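Long-range contact in CRISPR system Cmr subunit Cmr6 (Pyrococcus furiosus, PDB 4W8V), which caps, together with Cmr1, one end of the type III-B Cmr ribonucleoprotein complex, a CRISPR RNA-guided defence against viruses and other mobile genetic elements: residues 15-27 with 231-245. Numbering follows the deposited sequence.
Sequences ITGKFKTQSRLVV and VGAKTSLGYGRLVEY
Ser23 reaches across from the turn between two strands and hands its OG proton to the carbonyl of Gly238, 2.7 Å from OG to O, approaching a lone pair within the plane of the carbonyl. Its chi1 of 58° turns OG in over its own backbone and also puts it in line for a weak bond from Arg241 N. One residue on, Arg24 O accepts from Gly240 N at 2.8 Å and lies at the edge of the Tyr239 ring, whose CD1 also meets Val26 CG2. Val26 O takes Ala233 N at 2.8 Å, while a water links Val26 N to the carbonyls of Val231 and Ala233. Leu25 CD1 packs on Gly240 CA, 3.6 Å away. Toward the C-terminal end of 231-245 the pairing becomes regular antiparallel sheet: Lys20 and Val243 exchange two backbone bonds, and Tyr245 N donates to Lys18 O. Strand 242-244 is thereby the outermost strand, within this chain, of the four-stranded antiparallel sheet of this C-terminal, RAMP-superfamily part of Cmr6; the run 231-241, the glycine-rich loop characteristic of RAMP proteins, lies along the other chain segment as that passes from strand 13-21 into strand 25-28 of a second sheet. On the face shared by Phe19, Thr21 and Leu242, Glu244 CB sits over the Phe19 ring, 4.2 Å from its centroid, with carboxylate and ring planes 5° apart; OE1 of that carboxylate forms a salt bridge with Lys223 in helix 212-228. Lys18 CB lies 3.6 Å from Tyr245 CE1, and Lys18 NZ and Tyr245 OH converge on Glu153. Further out, Arg241 NH2 holds Thr235 O at 2.9 Å, in the guanidinium plane, tying down the 234-238 turn that presents Gly238 O.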
loop_
_atom_site.group_PDB
_atom_site.type_symbol
_atom_site.label_atom_id
_atom_site.label_comp_id
_atom_site.label_asym_id
_atom_site.label_seq_id
_atom_site.Cartn_x
_atom_site.Cartn_y
_atom_site.Cartn_z
ATOM N N ILE A 15 11.208 7.775 -9.196
ATOM C CA ILE A 15 11.950 7.446 -7.983
ATOM C C ILE A 15 11.869 5.943 -7.755
ATOM O O ILE A 15 10.777 5.384 -7.663
ATOM C CB ILE A 15 11.411 8.184 -6.740
ATOM C CG1 ILE A 15 11.172 9.666 -7.044
ATOM C CG2 ILE A 15 12.365 8.007 -5.568
ATOM C CD1 ILE A 15 12.404 10.409 -7.541
ATOM N N THR A 16 13.016 5.277 -7.681
ATOM C CA THR A 16 13.015 3.838 -7.477
ATOM C C THR A 16 13.897 3.381 -6.328
ATOM O O THR A 16 14.780 4.105 -5.870
ATOM C CB THR A 16 13.469 3.095 -8.737
ATOM O OG1 THR A 16 14.903 3.134 -8.837
ATOM C CG2 THR A 16 12.843 3.703 -9.981
ATOM N N GLY A 17 13.634 2.161 -5.872
ATOM C CA GLY A 17 14.475 1.485 -4.907
ATOM C C GLY A 17 14.377 -0.021 -5.048
ATOM O O GLY A 17 13.450 -0.533 -5.657
ATOM N N LYS A 18 15.345 -0.733 -4.487
ATOM C CA LYS A 18 15.313 -2.188 -4.466
ATOM C C LYS A 18 14.884 -2.695 -3.095
ATOM O O LYS A 18 15.452 -2.304 -2.083
ATOM C CB LYS A 18 16.675 -2.766 -4.828
ATOM C CG LYS A 18 17.115 -2.507 -6.247
ATOM C CD LYS A 18 18.383 -3.280 -6.539
ATOM C CE LYS A 18 18.979 -2.922 -7.885
ATOM N NZ LYS A 18 20.354 -3.477 -7.988
ATOM N N PHE A 19 13.887 -3.574 -3.071
ATOM C CA PHE A 19 13.309 -4.055 -1.819
ATOM C C PHE A 19 13.364 -5.567 -1.755
ATOM O O PHE A 19 13.189 -6.237 -2.765
ATOM C CB PHE A 19 11.862 -3.568 -1.672
ATOM C CG PHE A 19 11.740 -2.079 -1.458
ATOM C CD1 PHE A 19 12.079 -1.182 -2.468
ATOM C CD2 PHE A 19 11.279 -1.578 -0.248
ATOM C CE1 PHE A 19 11.968 0.185 -2.278
ATOM C CE2 PHE A 19 11.167 -0.209 -0.042
ATOM C CZ PHE A 19 11.502 0.676 -1.055
ATOM N N LYS A 20 13.638 -6.107 -0.575
ATOM C CA LYS A 20 13.582 -7.551 -0.394
ATOM C C LYS A 20 12.443 -7.874 0.544
ATOM O O LYS A 20 12.082 -7.040 1.367
ATOM C CB LYS A 20 14.897 -8.103 0.155
ATOM C CG LYS A 20 15.316 -7.507 1.484
ATOM C CD LYS A 20 16.695 -7.998 1.901
ATOM C CE LYS A 20 17.197 -7.292 3.156
ATOM N NZ LYS A 20 16.499 -7.767 4.384
ATOM N N THR A 21 11.868 -9.068 0.399
ATOM C CA THR A 21 10.812 -9.534 1.292
ATOM C C THR A 21 11.396 -9.818 2.678
ATOM O O THR A 21 12.180 -10.754 2.833
ATOM C CB THR A 21 10.128 -10.807 0.736
ATOM O OG1 THR A 21 11.129 -11.721 0.267
ATOM C CG2 THR A 21 9.192 -10.464 -0.434
ATOM N N GLN A 22 11.054 -9.002 3.675
ATOM C CA GLN A 22 11.587 -9.216 5.017
ATOM C C GLN A 22 10.953 -10.454 5.663
ATOM O O GLN A 22 11.628 -11.224 6.348
ATOM C CB GLN A 22 11.371 -7.989 5.907
ATOM C CG GLN A 22 12.042 -8.126 7.284
ATOM C CD GLN A 22 11.539 -7.128 8.316
ATOM O OE1 GLN A 22 10.333 -6.931 8.480
ATOM N NE2 GLN A 22 12.466 -6.494 9.018
ATOM N N SER A 23 9.654 -10.630 5.433
ATOM C CA SER A 23 8.929 -11.827 5.813
ATOM C C SER A 23 8.337 -12.438 4.541
ATOM O O SER A 23 8.431 -11.850 3.467
ATOM C CB SER A 23 7.820 -11.507 6.847
ATOM O OG SER A 23 6.895 -10.553 6.351
ATOM N N ARG A 24 7.729 -13.617 4.644
ATOM C CA ARG A 24 7.169 -14.243 3.459
ATOM C C ARG A 24 6.029 -13.429 2.876
ATOM O O ARG A 24 5.251 -12.774 3.590
ATOM C CB ARG A 24 6.691 -15.650 3.765
ATOM C CG ARG A 24 7.787 -16.618 4.009
ATOM C CD ARG A 24 7.254 -17.886 4.617
ATOM N NE ARG A 24 8.346 -18.601 5.257
ATOM C CZ ARG A 24 8.957 -19.646 4.721
ATOM N NH1 ARG A 24 8.556 -20.114 3.548
ATOM N NH2 ARG A 24 9.954 -20.227 5.367
ATOM N N LEU A 25 5.936 -13.475 1.557
ATOM C CA LEU A 25 4.936 -12.700 0.854
ATOM C C LEU A 25 3.906 -13.628 0.213
ATOM O O LEU A 25 4.254 -14.580 -0.495
ATOM C CB LEU A 25 5.615 -11.814 -0.186
ATOM C CG LEU A 25 4.774 -10.938 -1.100
ATOM C CD1 LEU A 25 4.005 -9.832 -0.324
ATOM C CD2 LEU A 25 5.732 -10.350 -2.128
ATOM N N VAL A 26 2.642 -13.347 0.502
ATOM C CA VAL A 26 1.521 -14.166 0.064
ATOM C C VAL A 26 0.704 -13.397 -0.971
ATOM O O VAL A 26 0.102 -12.373 -0.677
ATOM C CB VAL A 26 0.638 -14.567 1.256
ATOM C CG1 VAL A 26 -0.450 -15.540 0.825
ATOM C CG2 VAL A 26 1.501 -15.173 2.364
ATOM N N VAL A 27 0.719 -13.893 -2.197
ATOM C CA VAL A 27 0.175 -13.185 -3.357
ATOM C C VAL A 27 -0.900 -14.018 -4.040
ATOM O O VAL A 27 -0.685 -15.186 -4.312
ATOM C CB VAL A 27 1.303 -12.873 -4.394
ATOM C CG1 VAL A 27 0.755 -12.040 -5.523
ATOM C CG2 VAL A 27 2.465 -12.170 -3.715
ATOM N N VAL A 231 2.164 -5.750 2.105
ATOM C CA VAL A 231 1.311 -5.996 0.951
ATOM C C VAL A 231 1.049 -7.485 0.823
ATOM O O VAL A 231 1.667 -8.304 1.517
ATOM C CB VAL A 231 1.948 -5.494 -0.360
ATOM C CG1 VAL A 231 1.750 -3.994 -0.531
ATOM C CG2 VAL A 231 3.426 -5.881 -0.399
ATOM N N GLY A 232 0.137 -7.834 -0.078
ATOM C CA GLY A 232 -0.265 -9.216 -0.240
ATOM C C GLY A 232 -1.282 -9.554 0.827
ATOM O O GLY A 232 -1.841 -8.660 1.469
ATOM N N ALA A 233 -1.488 -10.850 1.045
ATOM C CA ALA A 233 -2.496 -11.331 1.971
ATOM C C ALA A 233 -1.887 -11.707 3.320
ATOM O O ALA A 233 -0.652 -11.822 3.454
ATOM C CB ALA A 233 -3.211 -12.523 1.381
ATOM N N LYS A 234 -2.760 -11.874 4.315
ATOM C CA LYS A 234 -2.364 -12.246 5.673
ATOM C C LYS A 234 -1.339 -11.291 6.280
ATOM O O LYS A 234 -0.491 -11.692 7.073
ATOM C CB LYS A 234 -1.813 -13.677 5.677
ATOM C CG LYS A 234 -2.852 -14.712 5.313
ATOM C CD LYS A 234 -2.403 -16.110 5.710
ATOM C CE LYS A 234 -1.383 -16.670 4.728
ATOM N NZ LYS A 234 -0.933 -18.052 5.085
ATOM N N THR A 235 -1.425 -10.015 5.924
ATOM C CA THR A 235 -0.471 -9.036 6.432
ATOM C C THR A 235 -0.605 -8.827 7.938
ATOM O O THR A 235 0.374 -8.495 8.618
ATOM C CB THR A 235 -0.623 -7.682 5.727
ATOM O OG1 THR A 235 -1.966 -7.223 5.871
ATOM C CG2 THR A 235 -0.289 -7.799 4.237
ATOM N N SER A 236 -1.808 -9.050 8.473
ATOM C CA SER A 236 -2.025 -8.871 9.910
ATOM C C SER A 236 -1.230 -9.888 10.729
ATOM O O SER A 236 -0.887 -9.627 11.877
ATOM C CB SER A 236 -3.522 -8.954 10.266
ATOM O OG SER A 236 -4.008 -10.285 10.228
ATOM N N LEU A 237 -0.935 -11.046 10.147
ATOM C CA LEU A 237 -0.062 -12.027 10.787
ATOM C C LEU A 237 1.439 -11.729 10.563
ATOM O O LEU A 237 2.301 -12.446 11.059
ATOM C CB LEU A 237 -0.383 -13.438 10.283
ATOM C CG LEU A 237 -1.826 -13.953 10.323
ATOM C CD1 LEU A 237 -1.894 -15.305 9.652
ATOM C CD2 LEU A 237 -2.385 -14.043 11.766
ATOM N N GLY A 238 1.747 -10.670 9.822
ATOM C CA GLY A 238 3.125 -10.221 9.684
ATOM C C GLY A 238 3.715 -10.508 8.314
ATOM O O GLY A 238 4.863 -10.171 8.033
ATOM N N TYR A 239 2.918 -11.139 7.459
ATOM C CA TYR A 239 3.343 -11.462 6.111
ATOM C C TYR A 239 3.458 -10.203 5.266
ATOM O O TYR A 239 2.841 -9.190 5.577
ATOM C CB TYR A 239 2.369 -12.446 5.470
ATOM C CG TYR A 239 2.466 -13.842 6.046
ATOM C CD1 TYR A 239 3.535 -14.667 5.714
ATOM C CD2 TYR A 239 1.498 -14.334 6.924
ATOM C CE1 TYR A 239 3.642 -15.943 6.231
ATOM C CE2 TYR A 239 1.594 -15.615 7.453
ATOM C CZ TYR A 239 2.670 -16.413 7.100
ATOM O OH TYR A 239 2.785 -17.676 7.621
ATOM N N GLY A 240 4.278 -10.260 4.221
ATOM C CA GLY A 240 4.301 -9.220 3.212
ATOM C C GLY A 240 5.042 -7.926 3.505
ATOM O O GLY A 240 4.791 -6.926 2.839
ATOM N N ARG A 241 5.953 -7.927 4.473
ATOM C CA ARG A 241 6.747 -6.740 4.735
ATOM C C ARG A 241 7.968 -6.677 3.788
ATOM O O ARG A 241 8.684 -7.661 3.639
ATOM C CB ARG A 241 7.243 -6.715 6.185
ATOM C CG ARG A 241 6.177 -6.693 7.250
ATOM C CD ARG A 241 5.053 -5.728 6.917
ATOM N NE ARG A 241 4.204 -5.455 8.075
ATOM C CZ ARG A 241 3.141 -6.173 8.413
ATOM N NH1 ARG A 241 2.435 -5.837 9.476
ATOM N NH2 ARG A 241 2.782 -7.224 7.691
ATOM N N LEU A 242 8.213 -5.525 3.171
ATOM C CA LEU A 242 9.401 -5.355 2.315
ATOM C C LEU A 242 10.275 -4.191 2.796
ATOM O O LEU A 242 9.744 -3.154 3.211
ATOM C CB LEU A 242 9.005 -5.134 0.846
ATOM C CG LEU A 242 8.522 -6.359 0.067
ATOM C CD1 LEU A 242 7.013 -6.467 0.076
ATOM C CD2 LEU A 242 9.057 -6.350 -1.383
ATOM N N VAL A 243 11.602 -4.363 2.750
ATOM C CA VAL A 243 12.519 -3.297 3.152
ATOM C C VAL A 243 13.604 -3.031 2.098
ATOM O O VAL A 243 14.081 -3.952 1.444
ATOM C CB VAL A 243 13.192 -3.611 4.520
ATOM C CG1 VAL A 243 12.135 -3.831 5.601
ATOM C CG2 VAL A 243 14.121 -4.827 4.431
ATOM N N GLU A 244 13.956 -1.761 1.920
ATOM C CA GLU A 244 14.991 -1.351 0.968
ATOM C C GLU A 244 16.349 -1.968 1.323
ATOM O O GLU A 244 16.640 -2.174 2.497
ATOM C CB GLU A 244 15.103 0.179 0.932
ATOM C CG GLU A 244 15.708 0.753 -0.345
ATOM C CD GLU A 244 15.577 2.271 -0.428
ATOM O OE1 GLU A 244 15.090 2.880 0.553
ATOM O OE2 GLU A 244 15.958 2.855 -1.469
ATOM N N TYR A 245 17.157 -2.278 0.309
ATOM C CA TYR A 245 18.525 -2.753 0.525
ATOM C C TYR A 245 19.504 -2.131 -0.465
ATOM O O TYR A 245 19.088 -1.420 -1.379
ATOM C CB TYR A 245 18.601 -4.281 0.438
ATOM C CG TYR A 245 18.480 -4.862 -0.959
ATOM C CD1 TYR A 245 17.235 -5.115 -1.514
ATOM C CD2 TYR A 245 19.612 -5.190 -1.709
ATOM C CE1 TYR A 245 17.108 -5.652 -2.778
ATOM C CE2 TYR A 245 19.495 -5.729 -2.983
ATOM C CZ TYR A 245 18.231 -5.958 -3.512
ATOM O OH TYR A 245 18.074 -6.496 -4.772
HETATM O O HOH W 1 17.283 0.538 -2.998
HETATM O O HOH W 2 1.669 -10.885 2.252
#